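Long-range contacts in catechol 1,2 dioxygenase (Acinetobacter radioresistens, PDB 2XSU), which probably catalyses the iron(III)-dependent intradiol cleavage of catechol by dioxygen to cis,cis-muconate, a step of the beta-ketoadipate pathway: residues A93-T103 with N290-P301; T240-W251 with A257-A266. The protein carries 1 engineered substitution. All blocks are in the same frame, centred on the assembly; numbering follows the deposited sequence.

Overall arrangement
Interaction 1 lies at the surface and joins the chain that leaves helix 82-96 to strand 284-293 and the loop after it, whereas interaction 2 is partly buried and joins two neighbouring parallel strands, 238-244 and 263-269. The latter strand is the antiparallel neighbour of 284-293, so both contacts reach one mixed sheet, and they touch where the methyl CG2 of T103 packs on CD2 of L262. Their chemistry differs: 93-103 with 290-301 combines one backbone bond with two bonds to side-chain acceptors, a water and a small apolar cluster, while 240-251 with 257-266 is a ladder of backbone bonds continued by a tryptophan-threonine contact in the loops; its strand residue Q241 lies near the iron site.

Interaction 1. Residues A93-T103 with N290-P301; sequences ADAKAGITGGT and NVELVKEAEAAP
T103 and E292 grip each other through two hydrogen bonds. The backbone N of T103 donates to O of E292 (2.9 Å), lying in the carbonyl plane on a lone pair, and the N of E292 returns a nearly straight bond to the hydroxyl OG1 of T103 (2.9 Å, 175°). With OG1 beside its own backbone N (chi1 -62°), the threonine hydroxyl takes the place of a backbone acceptor at the strand. The carboxylate of E292 adds a third bond: its chain runs extended alongside G102, and OE2 accepts from G102 N through the anti lone pair (2.9 Å). One water donates to both T103 O and E292 O.

Apolar contacts fill the other end. CD1 of I99 reaches the ring carbon CD of P301 at a tight 3.4 Å and also touches CB of A300, while its other branch, CG2, crosses V294 at CG1 (3.9 Å). A97 CB abuts the same proline CD (3.7 Å). The second methyl of V294, CG2, lies against G101 O (3.4 Å) and packs against CA of G102, whose positive phi suits a glycine.

The contact ties the end of the helical N-terminal region to the beta-sheet dioxygenase domain of the intradiol family. Helix 82-96 closes with a Schellman motif at G98, which turns the chain toward strand 284-293. D94, in the last helical turn, borders P301 but spends its carboxylate on salt bridges to R105 and R236. V291 and L293 pair with T144 of strand 136-145, and T103 and V291 both pack on L238 of strand 238-244.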
loop_
_atom_site.group_PDB
_atom_site.type_symbol
_atom_site.label_atom_id
_atom_site.label_comp_id
_atom_site.label_asym_id
_atom_site.label_seq_id
_atom_site.Cartn_x
_atom_site.Cartn_y
_atom_site.Cartn_z
ATOM N N ALA A 93 1.037 -2.335 27.668
ATOM C CA ALA A 93 0.043 -3.366 28.022
ATOM C C ALA A 93 0.585 -4.343 29.072
ATOM O O ALA A 93 -0.139 -4.709 30.022
ATOM C CB ALA A 93 -0.427 -4.129 26.782
ATOM N N ASP A 94 1.858 -4.741 28.937
ATOM C CA ASP A 94 2.461 -5.682 29.888
ATOM C C ASP A 94 2.637 -5.028 31.245
ATOM O O ASP A 94 2.348 -5.659 32.281
ATOM C CB ASP A 94 3.818 -6.195 29.398
ATOM C CG ASP A 94 3.701 -7.283 28.335
ATOM O OD1 ASP A 94 2.602 -7.765 27.954
ATOM O OD2 ASP A 94 4.782 -7.617 27.811
ATOM N N ALA A 95 3.039 -3.760 31.251
ATOM C CA ALA A 95 3.168 -3.017 32.521
ATOM C C ALA A 95 1.827 -2.971 33.246
ATOM O O ALA A 95 1.765 -3.184 34.482
ATOM C CB ALA A 95 3.702 -1.609 32.306
ATOM N N LYS A 96 0.758 -2.685 32.509
ATOM C CA LYS A 96 -0.582 -2.583 33.124
ATOM C C LYS A 96 -1.081 -3.950 33.614
ATOM O O LYS A 96 -1.976 -4.029 34.466
ATOM C CB LYS A 96 -1.571 -1.925 32.164
ATOM C CG LYS A 96 -1.342 -0.418 32.055
ATOM C CD LYS A 96 -2.063 0.220 30.869
ATOM C CE LYS A 96 -1.692 1.693 30.727
ATOM N NZ LYS A 96 -2.351 2.294 29.515
ATOM N N ALA A 97 -0.496 -5.022 33.087
ATOM C CA ALA A 97 -0.780 -6.381 33.579
ATOM C C ALA A 97 0.081 -6.810 34.773
ATOM O O ALA A 97 -0.115 -7.904 35.333
ATOM C CB ALA A 97 -0.647 -7.398 32.405
ATOM N N GLY A 98 1.039 -5.980 35.160
ATOM C CA GLY A 98 1.990 -6.327 36.216
ATOM C C GLY A 98 3.059 -7.316 35.789
ATOM O O GLY A 98 3.822 -7.816 36.624
ATOM N N ILE A 99 3.135 -7.577 34.480
ATOM C CA ILE A 99 4.182 -8.433 33.937
ATOM C C ILE A 99 5.448 -7.628 33.917
ATOM O O ILE A 99 5.559 -6.617 33.197
ATOM C CB ILE A 99 3.879 -8.930 32.507
ATOM C CG1 ILE A 99 2.545 -9.670 32.472
ATOM C CG2 ILE A 99 5.039 -9.803 31.990
ATOM C CD1 ILE A 99 2.055 -9.955 31.097
ATOM N N THR A 100 6.378 -8.059 34.746
ATOM C CA THR A 100 7.689 -7.472 34.820
ATOM C C THR A 100 8.737 -8.578 34.647
ATOM O O THR A 100 8.439 -9.788 34.724
ATOM C CB THR A 100 7.941 -6.775 36.182
ATOM O OG1 THR A 100 8.003 -7.764 37.221
ATOM C CG2 THR A 100 6.858 -5.738 36.509
ATOM N N GLY A 101 9.972 -8.138 34.447
ATOM C CA GLY A 101 11.080 -9.040 34.273
ATOM C C GLY A 101 11.126 -9.570 32.858
ATOM O O GLY A 101 10.287 -9.250 32.005
ATOM N N GLY A 102 12.128 -10.389 32.608
ATOM C CA GLY A 102 12.318 -10.927 31.294
ATOM C C GLY A 102 13.240 -10.069 30.451
ATOM O O GLY A 102 13.342 -8.839 30.609
ATOM N N THR A 103 13.920 -10.732 29.533
ATOM C CA THR A 103 14.717 -10.010 28.551
ATOM C C THR A 103 13.759 -9.094 27.758
ATOM O O THR A 103 12.668 -9.543 27.369
ATOM C CB THR A 103 15.414 -11.030 27.646
ATOM O OG1 THR A 103 16.288 -11.827 28.462
ATOM C CG2 THR A 103 16.271 -10.315 26.585
ATOM N N ASN A 290 22.521 -14.067 27.524
ATOM C CA ASN A 290 21.574 -14.850 28.313
ATOM C C ASN A 290 20.167 -14.342 28.096
ATOM O O ASN A 290 19.946 -13.146 27.776
ATOM C CB ASN A 290 21.949 -14.814 29.804
ATOM C CG ASN A 290 23.342 -15.309 30.046
ATOM O OD1 ASN A 290 23.751 -16.349 29.497
ATOM N ND2 ASN A 290 24.109 -14.559 30.832
ATOM N N VAL A 291 19.214 -15.253 28.213
ATOM C CA VAL A 291 17.820 -14.917 28.004
ATOM C C VAL A 291 17.005 -15.335 29.216
ATOM O O VAL A 291 17.106 -16.473 29.675
ATOM C CB VAL A 291 17.250 -15.601 26.754
ATOM C CG1 VAL A 291 15.764 -15.309 26.619
ATOM C CG2 VAL A 291 17.975 -15.108 25.493
ATOM N N GLU A 292 16.197 -14.410 29.709
ATOM C CA GLU A 292 15.259 -14.695 30.796
ATOM C C GLU A 292 13.830 -14.622 30.269
ATOM O O GLU A 292 13.394 -13.589 29.724
ATOM C CB GLU A 292 15.486 -13.684 31.924
ATOM C CG GLU A 292 14.527 -13.734 33.085
ATOM C CD GLU A 292 14.863 -12.666 34.130
ATOM O OE1 GLU A 292 15.894 -12.811 34.825
ATOM O OE2 GLU A 292 14.114 -11.664 34.226
ATOM N N LEU A 293 13.104 -15.721 30.429
ATOM C CA LEU A 293 11.713 -15.822 29.998
ATOM C C LEU A 293 10.747 -15.677 31.178
ATOM O O LEU A 293 11.055 -16.099 32.310
ATOM C CB LEU A 293 11.458 -17.166 29.292
ATOM C CG LEU A 293 12.258 -17.456 28.026
ATOM C CD1 LEU A 293 11.917 -18.866 27.512
ATOM C CD2 LEU A 293 11.949 -16.408 26.967
ATOM N N VAL A 294 9.597 -15.081 30.895
ATOM C CA VAL A 294 8.541 -14.865 31.898
ATOM C C VAL A 294 7.541 -16.024 31.803
ATOM O O VAL A 294 7.182 -16.455 30.710
ATOM C CB VAL A 294 7.845 -13.496 31.665
ATOM C CG1 VAL A 294 6.685 -13.270 32.650
ATOM C CG2 VAL A 294 8.866 -12.341 31.767
ATOM N N LYS A 295 7.090 -16.540 32.951
ATOM C CA LYS A 295 6.097 -17.621 32.920
ATOM C C LYS A 295 4.753 -17.141 32.362
ATOM O O LYS A 295 4.317 -15.996 32.612
ATOM C CB LYS A 295 5.915 -18.288 34.306
ATOM C CG LYS A 295 5.453 -17.358 35.425
ATOM C CD LYS A 295 4.623 -18.106 36.501
ATOM C CE LYS A 295 4.161 -17.181 37.660
ATOM N NZ LYS A 295 3.708 -15.803 37.254
ATOM N N GLU A 296 4.111 -18.001 31.582
ATOM C CA GLU A 296 2.792 -17.702 31.034
ATOM C C GLU A 296 1.794 -17.735 32.180
ATOM O O GLU A 296 1.692 -18.738 32.881
ATOM C CB GLU A 296 2.370 -18.741 30.003
ATOM C CG GLU A 296 2.940 -18.543 28.610
ATOM C CD GLU A 296 2.582 -19.688 27.652
ATOM O OE1 GLU A 296 2.251 -20.802 28.137
ATOM O OE2 GLU A 296 2.640 -19.471 26.414
ATOM N N ALA A 297 1.088 -16.633 32.381
ATOM C CA ALA A 297 0.027 -16.569 33.394
ATOM C C ALA A 297 -1.299 -16.398 32.673
ATOM O O ALA A 297 -1.337 -15.887 31.543
ATOM C CB ALA A 297 0.264 -15.400 34.355
ATOM N N GLU A 298 -2.391 -16.799 33.336
ATOM C CA GLU A 298 -3.734 -16.606 32.797
ATOM C C GLU A 298 -4.025 -15.126 32.494
ATOM O O GLU A 298 -4.638 -14.803 31.478
ATOM C CB GLU A 298 -4.786 -17.193 33.762
ATOM C CG GLU A 298 -6.174 -17.425 33.149
ATOM C CD GLU A 298 -6.223 -18.619 32.181
ATOM O OE1 GLU A 298 -5.370 -18.706 31.262
ATOM O OE2 GLU A 298 -7.125 -19.473 32.339
ATOM N N ALA A 299 -3.561 -14.237 33.369
ATOM C CA ALA A 299 -3.721 -12.789 33.206
ATOM C C ALA A 299 -2.876 -12.151 32.074
ATOM O O ALA A 299 -3.154 -11.018 31.644
ATOM C CB ALA A 299 -3.416 -12.090 34.540
ATOM N N ALA A 300 -1.843 -12.855 31.613
ATOM C CA ALA A 300 -0.870 -12.263 30.683
ATOM C C ALA A 300 -1.451 -12.015 29.278
ATOM O O ALA A 300 -2.067 -12.920 28.705
ATOM C CB ALA A 300 0.388 -13.144 30.592
ATOM N N PRO A 301 -1.266 -10.788 28.729
ATOM C CA PRO A 301 -1.529 -10.619 27.294
ATOM C C PRO A 301 -0.638 -11.554 26.476
ATOM O O PRO A 301 0.451 -11.944 26.930
ATOM C CB PRO A 301 -1.130 -9.163 27.019
ATOM C CG PRO A 301 -1.137 -8.486 28.356
ATOM C CD PRO A 301 -0.805 -9.537 29.363
HETATM O O HOH W 1 11.517 -12.436 28.118
HETATM O O HOH W 2 18.381 -10.700 29.383
#

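Interaction 2. Residues T240-W251 with A257-A266; sequences TQFNIEGDEYLW and ATRDGLVATA
N243 and I244 pair in parallel with V263 and A264 through three backbone hydrogen bonds. The N of N243 donates to O of L262 nearly in line with the carbonyl, A264 N donates to N243 O, and E245 N donates to A264 O, all three at 2.8 Å. CA-H...O contacts from F242 to L262 O and from I244 to A264 O reinforce the ladder.

A further hydrogen bond links the loops. The hydroxyl OG1 of T258 donates to L250 O (2.7 Å), which it meets almost head-on at a C=O...donor angle of 166°. With OG1 beside the backbone N of T258 (chi1 -53°), the methyl CG2 is left anti to that N and lies over one face of W251. This CH-pi contact places CG2 3.6 Å from the centroid of the six-membered ring, 9° off its normal. D260 OD1 approaches CH2 of that ring (3.5 Å) with the carboxylate plane steeply inclined to it.

Side-chain packing accompanies the ladder. V263 spreads its two branches, CG1 to L250 CD2 and CG2 to W251 CZ2 (both 4.0 Å). CB of A264 meets F242 CD1 obliquely, and the methyls of L262 crowd against T240 OG1, CD2 coming to 3.3 Å. That hydroxyl is hydrogen-bonded to P104 O, while the nearby carbonyl O of Q241 is buried without a polar partner.

Strand 238-244 is flanked by strand 263-269 and by its antiparallel neighbour 221-231, which carries the iron ligands H225 and H227; the side chain of Q241 is about 4 Å from the side chains of both H225 and H227. F242, I244, A264 and A266 all pack on I287 of strand 284-293.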
loop_
_atom_site.group_PDB
_atom_site.type_symbol
_atom_site.label_atom_id
_atom_site.label_comp_id
_atom_site.label_asym_id
_atom_site.label_seq_id
_atom_site.Cartn_x
_atom_site.Cartn_y
_atom_site.Cartn_z
ATOM N N THR A 240 13.283 -10.731 20.154
ATOM C CA THR A 240 14.318 -9.783 20.607
ATOM C C THR A 240 15.532 -9.766 19.673
ATOM O O THR A 240 15.477 -10.331 18.582
ATOM C CB THR A 240 14.706 -10.051 22.096
ATOM O OG1 THR A 240 15.437 -8.927 22.625
ATOM C CG2 THR A 240 15.502 -11.329 22.212
ATOM N N GLN A 241 16.568 -9.016 20.061
ATOM C CA GLN A 241 17.861 -9.035 19.371
ATOM C C GLN A 241 18.955 -8.647 20.355
ATOM O O GLN A 241 18.664 -8.195 21.452
ATOM C CB GLN A 241 17.892 -8.058 18.210
ATOM C CG GLN A 241 17.981 -6.616 18.588
ATOM C CD GLN A 241 17.922 -5.696 17.381
ATOM O OE1 GLN A 241 17.613 -6.130 16.255
ATOM N NE2 GLN A 241 18.208 -4.419 17.616
ATOM N N PHE A 242 20.206 -8.817 19.939
ATOM C CA PHE A 242 21.247 -7.992 20.548
ATOM C C PHE A 242 21.910 -7.140 19.490
ATOM O O PHE A 242 21.943 -7.513 18.296
ATOM C CB PHE A 242 22.295 -8.783 21.390
ATOM C CG PHE A 242 23.172 -9.727 20.613
ATOM C CD1 PHE A 242 24.238 -9.262 19.835
ATOM C CD2 PHE A 242 22.979 -11.116 20.690
ATOM C CE1 PHE A 242 25.058 -10.138 19.094
ATOM C CE2 PHE A 242 23.806 -12.008 19.973
ATOM C CZ PHE A 242 24.839 -11.528 19.166
ATOM N N ASN A 243 22.374 -5.960 19.922
ATOM C CA ASN A 243 23.233 -5.102 19.119
ATOM C C ASN A 243 24.622 -5.195 19.699
ATOM O O ASN A 243 24.812 -5.768 20.789
ATOM C CB ASN A 243 22.781 -3.657 19.219
ATOM C CG ASN A 243 21.526 -3.405 18.475
ATOM O OD1 ASN A 243 21.520 -3.384 17.235
ATOM N ND2 ASN A 243 20.432 -3.246 19.206
ATOM N N ILE A 244 25.597 -4.722 18.924
ATOM C CA ILE A 244 27.001 -4.868 19.319
ATOM C C ILE A 244 27.582 -3.503 19.595
ATOM O O ILE A 244 27.509 -2.592 18.744
ATOM C CB ILE A 244 27.790 -5.614 18.220
ATOM C CG1 ILE A 244 27.198 -7.018 18.024
ATOM C CG2 ILE A 244 29.291 -5.695 18.594
ATOM C CD1 ILE A 244 27.792 -7.809 16.905
ATOM N N GLU A 245 28.146 -3.352 20.798
ATOM C CA GLU A 245 28.762 -2.104 21.233
ATOM C C GLU A 245 29.875 -1.742 20.253
ATOM O O GLU A 245 30.587 -2.623 19.757
ATOM C CB GLU A 245 29.334 -2.282 22.651
ATOM C CG GLU A 245 29.770 -1.003 23.320
ATOM C CD GLU A 245 28.650 0.020 23.472
ATOM O OE1 GLU A 245 27.711 -0.214 24.251
ATOM O OE2 GLU A 245 28.749 1.087 22.821
ATOM N N GLY A 246 29.976 -0.449 19.929
ATOM C CA GLY A 246 31.008 -0.016 18.967
ATOM C C GLY A 246 30.518 0.385 17.586
ATOM O O GLY A 246 31.291 0.933 16.788
ATOM N N ASP A 247 29.263 0.057 17.291
ATOM C CA ASP A 247 28.731 0.331 15.963
ATOM C C ASP A 247 28.387 1.821 15.830
ATOM O O ASP A 247 27.791 2.417 16.726
ATOM C CB ASP A 247 27.475 -0.525 15.720
ATOM C CG ASP A 247 27.110 -0.622 14.252
ATOM O OD1 ASP A 247 26.712 0.400 13.662
ATOM O OD2 ASP A 247 27.206 -1.734 13.683
ATOM N N GLU A 248 28.775 2.388 14.695
ATOM C CA GLU A 248 28.446 3.776 14.337
ATOM C C GLU A 248 26.959 4.084 14.547
ATOM O O GLU A 248 26.609 5.203 14.970
ATOM C CB GLU A 248 28.839 4.013 12.870
ATOM C CG GLU A 248 28.517 5.375 12.339
ATOM C CD GLU A 248 28.905 5.559 10.865
ATOM O OE1 GLU A 248 29.149 4.562 10.129
ATOM O OE2 GLU A 248 28.918 6.733 10.447
ATOM N N TYR A 249 26.101 3.128 14.200
ATOM C CA TYR A 249 24.651 3.388 14.231
ATOM C C TYR A 249 23.940 2.801 15.439
ATOM O O TYR A 249 22.698 2.660 15.445
ATOM C CB TYR A 249 23.977 2.900 12.946
ATOM C CG TYR A 249 24.414 3.692 11.751
ATOM C CD1 TYR A 249 23.900 4.974 11.532
ATOM C CD2 TYR A 249 25.363 3.181 10.887
ATOM C CE1 TYR A 249 24.338 5.744 10.431
ATOM C CE2 TYR A 249 25.803 3.936 9.774
ATOM C CZ TYR A 249 25.295 5.207 9.575
ATOM O OH TYR A 249 25.722 5.940 8.473
ATOM N N LEU A 250 24.703 2.423 16.470
ATOM C CA LEU A 250 24.108 1.788 17.637
ATOM C C LEU A 250 22.904 2.520 18.202
ATOM O O LEU A 250 21.877 1.892 18.470
ATOM C CB LEU A 250 25.162 1.568 18.742
ATOM C CG LEU A 250 24.707 0.865 20.023
ATOM C CD1 LEU A 250 24.297 -0.567 19.752
ATOM C CD2 LEU A 250 25.820 0.861 21.060
ATOM N N TRP A 251 23.044 3.839 18.393
ATOM C CA TRP A 251 21.969 4.649 18.970
ATOM C C TRP A 251 21.355 5.601 17.923
ATOM O O TRP A 251 20.739 6.634 18.265
ATOM C CB TRP A 251 22.499 5.366 20.227
ATOM C CG TRP A 251 22.763 4.381 21.334
ATOM C CD1 TRP A 251 23.979 3.962 21.792
ATOM C CD2 TRP A 251 21.776 3.717 22.129
ATOM N NE1 TRP A 251 23.807 3.059 22.825
ATOM C CE2 TRP A 251 22.464 2.887 23.047
ATOM C CE3 TRP A 251 20.374 3.726 22.142
ATOM C CZ2 TRP A 251 21.801 2.088 23.985
ATOM C CZ3 TRP A 251 19.706 2.925 23.095
ATOM C CH2 TRP A 251 20.430 2.117 23.990
ATOM N N ALA A 257 15.314 0.199 17.081
ATOM C CA ALA A 257 15.191 -1.071 17.806
ATOM C C ALA A 257 16.120 -1.205 19.007
ATOM O O ALA A 257 15.885 -2.066 19.867
ATOM C CB ALA A 257 15.416 -2.234 16.847
ATOM N N THR A 258 17.176 -0.391 19.081
ATOM C CA THR A 258 18.151 -0.553 20.158
ATOM C C THR A 258 17.521 -0.196 21.508
ATOM O O THR A 258 16.737 0.778 21.620
ATOM C CB THR A 258 19.385 0.344 19.905
ATOM O OG1 THR A 258 19.882 0.087 18.596
ATOM C CG2 THR A 258 20.536 0.062 20.881
ATOM N N ARG A 259 17.850 -0.996 22.524
ATOM C CA ARG A 259 17.363 -0.813 23.906
ATOM C C ARG A 259 18.425 -1.125 24.905
ATOM O O ARG A 259 19.233 -2.028 24.697
ATOM C CB ARG A 259 16.280 -1.864 24.259
ATOM C CG ARG A 259 15.043 -1.791 23.484
ATOM C CD ARG A 259 14.063 -2.724 24.127
ATOM N NE ARG A 259 13.489 -2.155 25.337
ATOM C CZ ARG A 259 12.223 -2.337 25.685
ATOM N NH1 ARG A 259 11.430 -3.086 24.920
ATOM N NH2 ARG A 259 11.742 -1.750 26.790
ATOM N N ASP A 260 18.366 -0.437 26.049
ATOM C CA ASP A 260 19.123 -0.885 27.203
ATOM C C ASP A 260 18.737 -2.329 27.534
ATOM O O ASP A 260 17.559 -2.718 27.530
ATOM C CB ASP A 260 18.824 0.014 28.419
ATOM C CG ASP A 260 19.365 1.431 28.265
ATOM O OD1 ASP A 260 20.266 1.681 27.420
ATOM O OD2 ASP A 260 18.879 2.318 29.021
ATOM N N GLY A 261 19.743 -3.127 27.802
ATOM C CA GLY A 261 19.535 -4.520 28.105
ATOM C C GLY A 261 19.813 -5.384 26.903
ATOM O O GLY A 261 20.004 -6.596 27.056
ATOM N N LEU A 262 19.857 -4.772 25.708
ATOM C CA LEU A 262 20.055 -5.539 24.475
ATOM C C LEU A 262 21.321 -5.130 23.746
ATOM O O LEU A 262 21.446 -5.371 22.538
ATOM C CB LEU A 262 18.855 -5.393 23.528
ATOM C CG LEU A 262 17.499 -5.832 24.098
ATOM C CD1 LEU A 262 16.437 -5.692 22.994
ATOM C CD2 LEU A 262 17.562 -7.279 24.616
ATOM N N VAL A 263 22.256 -4.486 24.450
ATOM C CA VAL A 263 23.564 -4.179 23.837
ATOM C C VAL A 263 24.612 -5.127 24.423
ATOM O O VAL A 263 24.782 -5.213 25.648
ATOM C CB VAL A 263 23.971 -2.711 24.070
ATOM C CG1 VAL A 263 25.291 -2.408 23.357
ATOM C CG2 VAL A 263 22.831 -1.757 23.551
ATOM N N ALA A 264 25.284 -5.849 23.542
ATOM C CA ALA A 264 26.321 -6.789 23.917
ATOM C C ALA A 264 27.698 -6.301 23.474
ATOM O O ALA A 264 27.848 -5.629 22.451
ATOM C CB ALA A 264 26.027 -8.165 23.286
ATOM N N THR A 265 28.708 -6.645 24.267
ATOM C CA THR A 265 30.101 -6.350 23.934
ATOM C C THR A 265 30.764 -7.599 23.357
ATOM O O THR A 265 30.704 -8.689 23.961
ATOM C CB THR A 265 30.845 -5.868 25.200
ATOM O OG1 THR A 265 30.240 -4.649 25.660
ATOM C CG2 THR A 265 32.307 -5.597 24.899
ATOM N N ALA A 266 31.370 -7.451 22.190
ATOM C CA ALA A 266 32.097 -8.564 21.542
ATOM C C ALA A 266 33.492 -8.580 22.140
ATOM O O ALA A 266 34.261 -7.622 21.956
ATOM C CB ALA A 266 32.158 -8.340 20.054
#